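PDB 3K9T: putative polysaccharide biosynthesis protein with aminopeptidase-like domain, which probably takes part in the biosynthesis of modified polysaccharides, carries one zinc ion per subunit, and is not expected to act as a peptidase despite its aminopeptidase-like fold. Local coordinates for residues E25-C30 / S192-N197; N92-M97 / I126-S131; L184-C189 / S199-I204; V254-I259 / L331-K336. All coordinates share one frame; numbering follows the deposited sequence. Where two conformers were deposited one is given.

Overall arrangement
The four contacts lie within the aminopeptidase-like and insert parts of one chain and, apart from contact 4, come close to the zinc site. Contact 3 is the true core, its centre about 4 Å from the chain's centre: apolar branches and a threonine of strand 184-187 meet helix 194-211 without a hydrogen bond across. Contact 1, partly buried, uses the start of the same helix, which bears the zinc ligand Asp196, and mixes one hydrogen bond with aromatic packing. Contact 2, also buried, joins two insert loops through a water and apolar side chains. Contact 4, partly buried like contact 1, is more polar; Asn195 of contact 1 binds its Gly255 and Asp256. Contacts 2 and 4 do not touch.

Contact 1: residues E25-C30 / S192-N197; sequences ELFPIC and SMCNDN. With ZN (zinc ion), chain B.
In the aminopeptidase-like domain, the zinc-binding segment 192-197 meets the type I beta turn 26-29 through Ser192 and Phe27. The turn is closed by Ile29 N and Leu26 O, 3.2 Å apart, and presents the carbonyl of Phe27 to the other segment. Ser192 OG donates to Phe27 O over 2.6 Å, a short bond that approaches tilted from the carbonyl plane, with a C=O...OG angle of 141°. The same serine also works through carbon: its CB sits over one face of the Phe27 ring, 3.9 Å from the centroid and displaced toward the rim, in a CH-pi contact. With CG of Phe27 anti to the backbone N (chi1 -179°), the ring swings out toward the 192-197 segment, and its CE1 comes within 3.3 Å of Ser192 O. Cys194 SG meets the ring obliquely, 3.5 Å from CD1, as a sulfur-aromatic contact. Ser192 and Cys194 thus both pack on the ring, while the serine hydroxyl bonds its carbonyl. Further along this segment, Asp196 OD2 binds the zinc ion at 1.9 Å, with His190 and His325 as the other protein ligands. The peptide bond between Asp196 and Asn197 is cis, as it commonly is after the corresponding aspartate in related zinc aminopeptidases. The contact lies where helix 12-26 gives way to loop and helix 194-211 begins: Leu26 and Phe27 both touch Leu198 of the latter, and Leu26 and Ile29 pack on Ile44 of helix 36-45.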
loop_
_atom_site.group_PDB
_atom_site.type_symbol
_atom_site.label_atom_id
_atom_site.label_comp_id
_atom_site.label_asym_id
_atom_site.label_seq_id
_atom_site.Cartn_x
_atom_site.Cartn_y
_atom_site.Cartn_z
ATOM N N GLU A 25 33.298 24.373 24.540
ATOM C CA GLU A 25 34.686 24.649 24.185
ATOM C C GLU A 25 34.825 25.076 22.708
ATOM O O GLU A 25 35.587 25.984 22.377
ATOM C CB GLU A 25 35.576 23.423 24.453
ATOM C CG GLU A 25 37.056 23.684 24.117
ATOM C CD GLU A 25 38.024 22.603 24.606
ATOM O OE1 GLU A 25 37.598 21.592 25.190
ATOM O OE2 GLU A 25 39.238 22.781 24.398
ATOM N N LEU A 26 34.094 24.424 21.821
ATOM C CA LEU A 26 34.195 24.760 20.411
ATOM C C LEU A 26 33.448 26.072 20.032
ATOM O O LEU A 26 33.743 26.713 19.004
ATOM C CB LEU A 26 33.682 23.571 19.554
ATOM C CG LEU A 26 34.509 22.280 19.475
ATOM C CD1 LEU A 26 33.777 21.169 18.715
ATOM C CD2 LEU A 26 35.844 22.537 18.817
ATOM N N PHE A 27 32.498 26.485 20.862
ATOM C CA PHE A 27 31.528 27.522 20.458
ATOM C C PHE A 27 32.133 28.830 19.940
ATOM O O PHE A 27 31.754 29.290 18.866
ATOM C CB PHE A 27 30.547 27.775 21.607
ATOM C CG PHE A 27 29.498 28.783 21.307
ATOM C CD1 PHE A 27 28.478 28.492 20.425
ATOM C CD2 PHE A 27 29.548 30.044 21.887
ATOM C CE1 PHE A 27 27.511 29.447 20.139
ATOM C CE2 PHE A 27 28.589 30.979 21.628
ATOM C CZ PHE A 27 27.562 30.686 20.754
ATOM N N PRO A 28 33.098 29.416 20.673
ATOM C CA PRO A 28 33.665 30.709 20.328
ATOM C C PRO A 28 34.481 30.802 19.052
ATOM O O PRO A 28 34.691 31.912 18.558
ATOM C CB PRO A 28 34.609 30.982 21.492
ATOM C CG PRO A 28 34.197 30.105 22.539
ATOM C CD PRO A 28 33.755 28.883 21.870
ATOM N N ILE A 29 34.950 29.668 18.549
ATOM C CA ILE A 29 35.850 29.626 17.419
ATOM C C ILE A 29 35.105 29.947 16.129
ATOM O O ILE A 29 34.010 29.439 15.892
ATOM C CB ILE A 29 36.532 28.219 17.325
ATOM C CG1 ILE A 29 37.491 27.998 18.494
ATOM C CG2 ILE A 29 37.257 28.055 16.014
ATOM C CD1 ILE A 29 37.735 26.528 18.827
ATOM N N CYS A 30 35.732 30.769 15.294
ATOM C CA CYS A 30 35.182 31.186 14.027
ATOM C C CYS A 30 35.525 30.221 12.868
ATOM O O CYS A 30 36.485 30.416 12.114
ATOM C CB CYS A 30 35.686 32.574 13.700
ATOM S SG CYS A 30 34.827 33.319 12.294
ATOM N N SER A 192 29.931 30.192 15.426
ATOM C CA SER A 192 29.319 30.120 16.786
ATOM C C SER A 192 27.797 29.924 16.786
ATOM O O SER A 192 27.029 30.824 17.137
ATOM C CB SER A 192 29.673 31.361 17.625
ATOM O OG SER A 192 31.071 31.508 17.767
HETATM N N MSE A 193 27.383 28.739 16.352
HETATM C CA MSE A 193 26.002 28.276 16.435
HETATM C C MSE A 193 26.081 26.817 16.909
HETATM O O MSE A 193 26.992 26.071 16.512
HETATM C CB MSE A 193 25.282 28.396 15.095
HETATM C CG MSE A 193 25.090 29.857 14.607
HETATM SE SE MSE A 193 24.618 29.837 12.768
HETATM C CE MSE A 193 26.386 29.408 12.000
ATOM N N CYS A 194 25.131 26.432 17.756
ATOM C CA CYS A 194 25.169 25.163 18.436
ATOM C C CYS A 194 24.462 23.985 17.735
ATOM O O CYS A 194 25.122 23.033 17.392
ATOM C CB CYS A 194 24.648 25.358 19.861
ATOM S SG CYS A 194 25.766 26.390 20.862
ATOM N N ASN A 195 23.150 24.033 17.523
ATOM C CA ASN A 195 22.451 22.923 16.891
ATOM C C ASN A 195 22.975 22.695 15.467
ATOM O O ASN A 195 23.309 21.559 15.061
ATOM C CB ASN A 195 20.926 23.117 16.909
ATOM C CG ASN A 195 20.153 21.766 17.112
ATOM O OD1 ASN A 195 20.669 20.841 17.730
ATOM N ND2 ASN A 195 18.924 21.681 16.602
ATOM N N ASP A 196 23.123 23.789 14.731
ATOM C CA ASP A 196 23.681 23.760 13.378
ATOM C C ASP A 196 25.022 24.550 13.378
ATOM O O ASP A 196 24.979 25.765 13.226
ATOM C CB ASP A 196 22.647 24.370 12.423
ATOM C CG ASP A 196 23.146 24.469 11.007
ATOM O OD1 ASP A 196 24.005 23.648 10.644
ATOM O OD2 ASP A 196 22.704 25.373 10.253
ATOM N N ASN A 197 26.199 23.912 13.565
ATOM C CA ASN A 197 26.350 22.449 13.731
ATOM C C ASN A 197 27.466 21.970 14.656
ATOM O O ASN A 197 28.216 21.038 14.294
ATOM C CB ASN A 197 26.527 21.725 12.377
ATOM C CG ASN A 197 26.546 20.200 12.524
ATOM O OD1 ASN A 197 25.817 19.626 13.341
ATOM N ND2 ASN A 197 27.406 19.536 11.745
HETATM ZN ZN ZN B . 23.413 25.754 8.486
#

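Contact 2: residues N92-M97 / I126-S131; sequences NNLHVM and IPYLTS
Water 1 is gripped from both segments: it accepts from Leu129 N at 2.8 Å and lies within hydrogen-bonding distance of Leu94 O (2.7 Å) and Val96 O (3.0 Å), though with acceptors elsewhere there are more in reach than it has protons. It thus joins two loops of the insert that share no direct hydrogen bond. Segment 92-97 is shaped by an Asx turn, in which Leu94 N donates to Asn92 OD1, that leads into and overlaps the 3-10 segment 93-95. CD1 of Ile126 reaches the imidazole of His95 obliquely, 3.4 Å from CE1, while CG2 of Ile126 lies near Leu94 CB. His95 ND1 is itself bonded to Ser140 O. Leu94 CD2 approaches CD1 of Tyr128 at 3.8 Å, the two side chains crossing at about a right angle. Beyond the water, CG of Met97 (a selenomethionine) lies against Leu129 CB, and the extended chi1 (179°) and chi2 (-168°) carry SE to Ser131 CB, 3.7 Å off. The water therefore bridges peptide groups of two loops that otherwise meet by apolar contacts, among them Leu94 against the tyrosine whose ring meets the zinc ligands His190 and His325.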
loop_
_atom_site.group_PDB
_atom_site.type_symbol
_atom_site.label_atom_id
_atom_site.label_comp_id
_atom_site.label_asym_id
_atom_site.label_seq_id
_atom_site.Cartn_x
_atom_site.Cartn_y
_atom_site.Cartn_z
ATOM N N ASN A 92 30.612 38.396 19.064
ATOM C CA ASN A 92 29.905 37.317 18.383
ATOM C C ASN A 92 30.445 37.212 16.957
ATOM O O ASN A 92 30.429 38.195 16.234
ATOM C CB ASN A 92 28.393 37.578 18.385
ATOM C CG ASN A 92 27.579 36.307 18.165
ATOM O OD1 ASN A 92 27.928 35.451 17.340
ATOM N ND2 ASN A 92 26.491 36.167 18.919
ATOM N N ASN A 93 30.935 36.042 16.545
ATOM C CA ASN A 93 31.519 35.948 15.195
ATOM C C ASN A 93 30.437 35.911 14.094
ATOM O O ASN A 93 30.736 35.954 12.895
ATOM C CB ASN A 93 32.583 34.840 15.078
ATOM C CG ASN A 93 32.052 33.457 15.421
ATOM O OD1 ASN A 93 30.894 33.115 15.111
ATOM N ND2 ASN A 93 32.914 32.629 16.033
ATOM N N LEU A 94 29.175 35.858 14.516
ATOM C CA LEU A 94 28.071 35.937 13.566
ATOM C C LEU A 94 27.907 37.380 13.020
ATOM O O LEU A 94 27.281 37.573 11.971
ATOM C CB LEU A 94 26.773 35.395 14.173
ATOM C CG LEU A 94 26.666 33.913 14.596
ATOM C CD1 LEU A 94 25.194 33.589 14.967
ATOM C CD2 LEU A 94 27.170 32.928 13.521
ATOM N N HIS A 95 28.503 38.365 13.715
ATOM C CA HIS A 95 28.543 39.763 13.257
ATOM C C HIS A 95 29.246 39.987 11.899
ATOM O O HIS A 95 29.045 41.037 11.305
ATOM C CB HIS A 95 29.209 40.697 14.280
ATOM C CG HIS A 95 28.378 40.976 15.489
ATOM N ND1 HIS A 95 27.101 41.481 15.412
ATOM C CD2 HIS A 95 28.649 40.844 16.810
ATOM C CE1 HIS A 95 26.606 41.616 16.632
ATOM N NE2 HIS A 95 27.531 41.256 17.503
ATOM N N VAL A 96 30.075 39.052 11.427
ATOM C CA VAL A 96 30.747 39.195 10.135
ATOM C C VAL A 96 30.261 38.122 9.175
ATOM O O VAL A 96 30.143 36.955 9.546
ATOM C CB VAL A 96 32.300 39.094 10.233
ATOM C CG1 VAL A 96 32.935 39.127 8.836
ATOM C CG2 VAL A 96 32.849 40.228 11.044
HETATM N N MSE A 97 29.979 38.544 7.942
HETATM C CA MSE A 97 29.579 37.650 6.868
HETATM C C MSE A 97 30.797 36.786 6.494
HETATM O O MSE A 97 31.878 37.302 6.199
HETATM C CB MSE A 97 29.074 38.472 5.688
HETATM C CG MSE A 97 28.638 37.662 4.459
HETATM SE SE MSE A 97 28.396 38.847 2.931
HETATM C CE MSE A 97 26.706 39.648 3.506
ATOM N N ILE A 126 20.929 37.968 15.651
ATOM C CA ILE A 126 21.972 38.309 14.694
ATOM C C ILE A 126 21.863 37.285 13.559
ATOM O O ILE A 126 21.909 36.088 13.780
ATOM C CB ILE A 126 23.373 38.302 15.323
ATOM C CG1 ILE A 126 23.419 39.227 16.551
ATOM C CG2 ILE A 126 24.438 38.731 14.277
ATOM C CD1 ILE A 126 24.662 39.010 17.475
ATOM N N PRO A 127 21.669 37.751 12.334
ATOM C CA PRO A 127 21.642 36.756 11.281
ATOM C C PRO A 127 23.040 36.253 10.888
ATOM O O PRO A 127 23.992 37.025 10.893
ATOM C CB PRO A 127 20.983 37.496 10.111
ATOM C CG PRO A 127 21.215 38.936 10.362
ATOM C CD PRO A 127 21.400 39.112 11.847
ATOM N N TYR A 128 23.125 34.964 10.562
ATOM C CA TYR A 128 24.332 34.335 10.005
ATOM C C TYR A 128 24.312 34.392 8.484
ATOM O O TYR A 128 23.409 33.880 7.850
ATOM C CB TYR A 128 24.444 32.877 10.487
ATOM C CG TYR A 128 25.477 32.010 9.788
ATOM C CD1 TYR A 128 26.832 32.352 9.762
ATOM C CD2 TYR A 128 25.091 30.827 9.197
ATOM C CE1 TYR A 128 27.766 31.540 9.109
ATOM C CE2 TYR A 128 26.009 30.001 8.545
ATOM C CZ TYR A 128 27.335 30.365 8.493
ATOM O OH TYR A 128 28.183 29.484 7.874
ATOM N N LEU A 129 25.306 35.042 7.902
ATOM C CA LEU A 129 25.415 35.144 6.445
ATOM C C LEU A 129 26.815 34.718 5.990
ATOM O O LEU A 129 27.791 34.810 6.741
ATOM C CB LEU A 129 25.091 36.573 5.960
ATOM C CG LEU A 129 23.663 37.074 6.217
ATOM C CD1 LEU A 129 23.557 38.577 6.124
ATOM C CD2 LEU A 129 22.741 36.414 5.247
ATOM N N THR A 130 26.877 34.235 4.759
ATOM C CA THR A 130 28.117 33.799 4.134
ATOM C C THR A 130 28.195 34.349 2.703
ATOM O O THR A 130 27.185 34.718 2.111
ATOM C CB THR A 130 28.221 32.251 4.027
ATOM O OG1 THR A 130 27.309 31.783 3.033
ATOM C CG2 THR A 130 27.952 31.563 5.364
ATOM N N SER A 131 29.396 34.389 2.144
ATOM C CA SER A 131 29.569 34.790 0.757
ATOM C C SER A 131 30.779 34.079 0.221
ATOM O O SER A 131 31.788 34.684 -0.063
ATOM C CB SER A 131 29.744 36.305 0.627
ATOM O OG SER A 131 29.822 36.657 -0.750
HETATM O O HOH W 1 27.198 36.287 9.568
#

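Contact 3: residues L184-C189 / S199-I204; sequences LTTYTC and SGVALI
Apolar packing between strand 184-187 and helix 199-204 begins with Leu184 and Ile204, whose CB and CD1 atoms lie 4.0 Å apart. CG1 of the same isoleucine also reaches Thr186 CB at 4.2 Å. At the other end Val201 presents its CG2 branch, which is anti to the carbonyl carbon (chi1 172° for CG1), both to Thr186 CG2 at 4.1 Å and to Thr188 CG2. The Thr188 and Val201 side chains cross at about a right angle. The side chain of Thr186 meets the helix backbone at Gly200: OG1 is 3.3 Å from Gly200 C and 3.5 Å from its CA, so the helix rests directly on the threonine. The two elements belong to the beta-alpha-beta unit of strand 181-187, helix 194-211 and strand 219-225; their axes approach to 7.4 Å and run roughly antiparallel, at 145°, as the helix returns along the sheet. Polar bonding is directed out of the interface. Thr186 OG1 bonds to Ala251 O and to Asn197 ND2, the amide of which also reaches Tyr187 O, so the strand's end is tied to the first turn of helix 194-211. Tyr187 points its CB away from the helix, and its OH bonds to Asp196 OD1, a second-shell contact to a zinc ligand, and to Thr252 OG1. On the helix's far flank, Ala202 packs on Ile19, Leu22 and Ile23 of helix 12-26.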
loop_
_atom_site.group_PDB
_atom_site.type_symbol
_atom_site.label_atom_id
_atom_site.label_comp_id
_atom_site.label_asym_id
_atom_site.label_seq_id
_atom_site.Cartn_x
_atom_site.Cartn_y
_atom_site.Cartn_z
ATOM N N LEU A 184 29.851 7.882 8.906
ATOM C CA LEU A 184 29.149 8.847 9.727
ATOM C C LEU A 184 29.840 10.164 9.478
ATOM O O LEU A 184 31.015 10.289 9.767
ATOM C CB LEU A 184 29.229 8.449 11.205
ATOM C CG LEU A 184 28.533 7.112 11.485
ATOM C CD1 LEU A 184 28.868 6.629 12.840
ATOM C CD2 LEU A 184 27.034 7.280 11.362
ATOM N N THR A 185 29.122 11.140 8.933
ATOM C CA THR A 185 29.735 12.390 8.540
ATOM C C THR A 185 29.096 13.547 9.279
ATOM O O THR A 185 27.940 13.469 9.703
ATOM C CB THR A 185 29.587 12.622 7.011
ATOM O OG1 THR A 185 28.300 13.192 6.705
ATOM C CG2 THR A 185 29.763 11.319 6.257
ATOM N N THR A 186 29.845 14.627 9.436
ATOM C CA THR A 186 29.267 15.848 9.969
ATOM C C THR A 186 30.060 17.037 9.407
ATOM O O THR A 186 31.215 16.866 8.972
ATOM C CB THR A 186 29.220 15.826 11.503
ATOM O OG1 THR A 186 28.335 16.855 11.960
ATOM C CG2 THR A 186 30.636 15.998 12.121
ATOM N N TYR A 187 29.465 18.236 9.430
ATOM C CA TYR A 187 30.101 19.387 8.799
ATOM C C TYR A 187 30.660 20.438 9.784
ATOM O O TYR A 187 30.045 20.791 10.787
ATOM C CB TYR A 187 29.198 19.978 7.687
ATOM C CG TYR A 187 27.812 20.351 8.125
ATOM C CD1 TYR A 187 27.579 21.574 8.693
ATOM C CD2 TYR A 187 26.734 19.480 7.973
ATOM C CE1 TYR A 187 26.349 21.941 9.110
ATOM C CE2 TYR A 187 25.468 19.857 8.378
ATOM C CZ TYR A 187 25.283 21.086 8.962
ATOM O OH TYR A 187 24.039 21.516 9.419
ATOM N N THR A 188 31.849 20.937 9.449
ATOM C CA THR A 188 32.658 21.743 10.365
ATOM C C THR A 188 32.761 23.239 10.043
ATOM O O THR A 188 33.523 23.964 10.689
ATOM C CB THR A 188 34.044 21.176 10.373
ATOM O OG1 THR A 188 34.462 21.020 9.013
ATOM C CG2 THR A 188 34.038 19.817 11.094
ATOM N N CYS A 189 31.944 23.689 9.088
ATOM C CA CYS A 189 32.042 25.026 8.529
ATOM C C CYS A 189 31.234 26.113 9.259
ATOM O O CYS A 189 31.480 27.303 9.051
ATOM C CB CYS A 189 31.602 24.966 7.075
ATOM S SG CYS A 189 29.915 24.317 6.879
ATOM N N SER A 199 26.557 20.533 17.361
ATOM C CA SER A 199 25.949 19.327 17.954
ATOM C C SER A 199 26.402 18.048 17.209
ATOM O O SER A 199 26.768 17.047 17.825
ATOM C CB SER A 199 24.430 19.461 17.976
ATOM O OG SER A 199 23.884 19.589 16.665
ATOM N N GLY A 200 26.428 18.108 15.881
ATOM C CA GLY A 200 26.837 16.941 15.079
ATOM C C GLY A 200 28.304 16.623 15.273
ATOM O O GLY A 200 28.711 15.446 15.353
ATOM N N VAL A 201 29.097 17.698 15.343
ATOM C CA VAL A 201 30.526 17.593 15.526
ATOM C C VAL A 201 30.788 16.930 16.869
ATOM O O VAL A 201 31.512 15.950 16.913
ATOM C CB VAL A 201 31.258 18.967 15.448
ATOM C CG1 VAL A 201 32.738 18.801 15.851
ATOM C CG2 VAL A 201 31.151 19.516 14.075
ATOM N N ALA A 202 30.175 17.433 17.952
ATOM C CA ALA A 202 30.434 16.842 19.280
ATOM C C ALA A 202 29.859 15.441 19.384
ATOM O O ALA A 202 30.505 14.579 19.985
ATOM C CB ALA A 202 29.959 17.717 20.418
ATOM N N LEU A 203 28.696 15.183 18.764
ATOM C CA LEU A 203 28.084 13.840 18.848
ATOM C C LEU A 203 28.939 12.761 18.189
ATOM O O LEU A 203 29.220 11.737 18.778
ATOM C CB LEU A 203 26.661 13.827 18.268
ATOM C CG LEU A 203 26.024 12.444 18.055
ATOM C CD1 LEU A 203 25.715 11.917 19.386
ATOM C CD2 LEU A 203 24.766 12.445 17.174
ATOM N N ILE A 204 29.298 12.986 16.940
ATOM C CA ILE A 204 30.071 12.041 16.147
ATOM C C ILE A 204 31.415 11.800 16.859
ATOM O O ILE A 204 31.897 10.675 16.891
ATOM C CB ILE A 204 30.193 12.621 14.690
ATOM C CG1 ILE A 204 28.844 12.510 13.980
ATOM C CG2 ILE A 204 31.169 11.984 13.858
ATOM C CD1 ILE A 204 28.305 11.188 13.976
#

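Contact 4: residues V254-I259 / L331-K336; sequences VGDAGI and LCYMNK
Asp256 runs alongside Tyr333 in the same direction, its carboxylate 5° from the plane of the ring. The aspartate's CB makes the closest approach, over one face of the ring as a CH-pi donor, 3.9 Å from the centroid and 3.5 Å from CZ, with the carboxylate lying near the OH. The aspartate CG takes the position between the backbone N and the carbonyl carbon (chi1 68°), which folds the carboxylate back over its own chain. There OD2 accepts from Gly258 N at 2.9 Å, met from above the carboxylate plane, to close an Asx turn; it also bonds to Ser317 OG, while OD1 binds Asn195 ND2. Across the segments a nearly straight hydrogen bond runs from Asn335 N to Gly255 O, 2.9 Å long with an angle of 164° at the proton. The Asn335 side chain lies against Ala257, ND2 being 3.9 Å from that residue's CB, and its OD1 caps Gly338 N. Met334, a selenomethionine bent at chi2 and chi3, curls its end back to Gly255: SE lies 4.0 Å from Gly255 CA and CE sits beside the following peptide. Water 2 completes the contact, accepting from Ala257 N and donating to Tyr333 O. The pair of loops sits at the start of helix 336-355, for which Asn335 is the N-cap, and beside the beginning of helix 194-211, where Cys194 and Asn195 touch Met334; Leu331 packs on Tyr20, Ile23 and Glu24 of helix 12-26.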
loop_
_atom_site.group_PDB
_atom_site.type_symbol
_atom_site.label_atom_id
_atom_site.label_comp_id
_atom_site.label_asym_id
_atom_site.label_seq_id
_atom_site.Cartn_x
_atom_site.Cartn_y
_atom_site.Cartn_z
ATOM N N VAL A 254 21.466 17.793 16.340
ATOM C CA VAL A 254 21.157 16.670 17.191
ATOM C C VAL A 254 21.084 17.041 18.676
ATOM O O VAL A 254 21.034 16.136 19.528
ATOM C CB VAL A 254 22.193 15.516 17.006
ATOM C CG1 VAL A 254 22.002 14.829 15.660
ATOM C CG2 VAL A 254 23.611 16.032 17.200
ATOM N N GLY A 255 21.003 18.339 18.986
ATOM C CA GLY A 255 21.184 18.801 20.363
ATOM C C GLY A 255 20.066 19.513 21.109
ATOM O O GLY A 255 20.181 19.727 22.332
ATOM N N ASP A 256 19.001 19.906 20.413
ATOM C CA ASP A 256 17.902 20.618 21.050
ATOM C C ASP A 256 16.898 19.746 21.784
ATOM O O ASP A 256 16.996 18.511 21.743
ATOM C CB ASP A 256 17.175 21.472 20.027
ATOM C CG ASP A 256 16.425 20.660 18.999
ATOM O OD1 ASP A 256 17.068 20.144 18.031
ATOM O OD2 ASP A 256 15.188 20.605 19.137
ATOM N N ALA A 257 15.920 20.405 22.445
ATOM C CA ALA A 257 14.928 19.701 23.268
ATOM C C ALA A 257 13.827 18.998 22.482
ATOM O O ALA A 257 13.010 18.283 23.064
ATOM C CB ALA A 257 14.311 20.655 24.321
ATOM N N GLY A 258 13.783 19.172 21.170
ATOM C CA GLY A 258 12.707 18.584 20.363
ATOM C C GLY A 258 12.767 17.098 20.083
ATOM O O GLY A 258 13.688 16.411 20.500
ATOM N N ILE A 259 11.790 16.602 19.332
ATOM C CA ILE A 259 11.726 15.187 19.016
ATOM C C ILE A 259 12.780 14.832 17.924
ATOM O O ILE A 259 13.289 15.717 17.235
ATOM C CB ILE A 259 10.278 14.744 18.581
ATOM C CG1 ILE A 259 9.847 15.420 17.287
ATOM C CG2 ILE A 259 9.216 15.005 19.705
ATOM C CD1 ILE A 259 8.777 14.604 16.468
ATOM N N LEU A 331 24.258 28.382 23.198
ATOM C CA LEU A 331 24.502 27.324 24.176
ATOM C C LEU A 331 23.254 26.882 24.958
ATOM O O LEU A 331 22.997 25.675 25.165
ATOM C CB LEU A 331 25.658 27.748 25.093
ATOM C CG LEU A 331 27.035 27.752 24.400
ATOM C CD1 LEU A 331 28.081 28.422 25.283
ATOM C CD2 LEU A 331 27.482 26.285 23.982
ATOM N N CYS A 332 22.452 27.858 25.356
ATOM C CA CYS A 332 21.218 27.577 26.094
ATOM C C CYS A 332 20.178 26.864 25.246
ATOM O O CYS A 332 19.220 26.332 25.770
ATOM C CB CYS A 332 20.645 28.842 26.725
ATOM S SG CYS A 332 21.303 29.075 28.393
ATOM N N TYR A 333 20.393 26.822 23.935
ATOM C CA TYR A 333 19.501 26.077 23.038
ATOM C C TYR A 333 19.837 24.575 23.028
ATOM O O TYR A 333 18.977 23.745 22.725
ATOM C CB TYR A 333 19.503 26.695 21.619
ATOM C CG TYR A 333 18.587 26.020 20.637
ATOM C CD1 TYR A 333 17.219 25.908 20.878
ATOM C CD2 TYR A 333 19.096 25.446 19.466
ATOM C CE1 TYR A 333 16.366 25.240 19.951
ATOM C CE2 TYR A 333 18.261 24.806 18.548
ATOM C CZ TYR A 333 16.901 24.717 18.794
ATOM O OH TYR A 333 16.087 24.075 17.897
HETATM N N MSE A 334 21.086 24.249 23.347
HETATM C CA MSE A 334 21.502 22.876 23.587
HETATM C C MSE A 334 20.805 22.355 24.879
HETATM O O MSE A 334 20.668 23.062 25.865
HETATM C CB MSE A 334 23.019 22.811 23.777
HETATM C CG MSE A 334 23.854 23.235 22.578
HETATM SE SE MSE A 334 23.400 22.030 21.119
HETATM C CE MSE A 334 21.866 22.885 20.247
ATOM N N ASN A 335 20.355 21.117 24.837
ATOM C CA ASN A 335 19.699 20.446 25.942
ATOM C C ASN A 335 20.460 19.134 26.230
ATOM O O ASN A 335 20.646 18.332 25.328
ATOM C CB ASN A 335 18.266 20.144 25.523
ATOM C CG ASN A 335 17.516 19.410 26.559
ATOM O OD1 ASN A 335 17.647 18.184 26.709
ATOM N ND2 ASN A 335 16.706 20.143 27.300
ATOM N N LYS A 336 20.896 18.914 27.468
ATOM C CA LYS A 336 21.744 17.749 27.776
ATOM C C LYS A 336 21.072 16.417 27.528
ATOM O O LYS A 336 21.710 15.473 27.036
ATOM C CB LYS A 336 22.308 17.826 29.197
ATOM C CG LYS A 336 23.396 18.908 29.275
ATOM C CD LYS A 336 24.038 19.040 30.636
ATOM C CE LYS A 336 25.178 20.042 30.571
ATOM N NZ LYS A 336 25.640 20.525 31.892
HETATM O O HOH W 2 16.363 23.158 23.015
#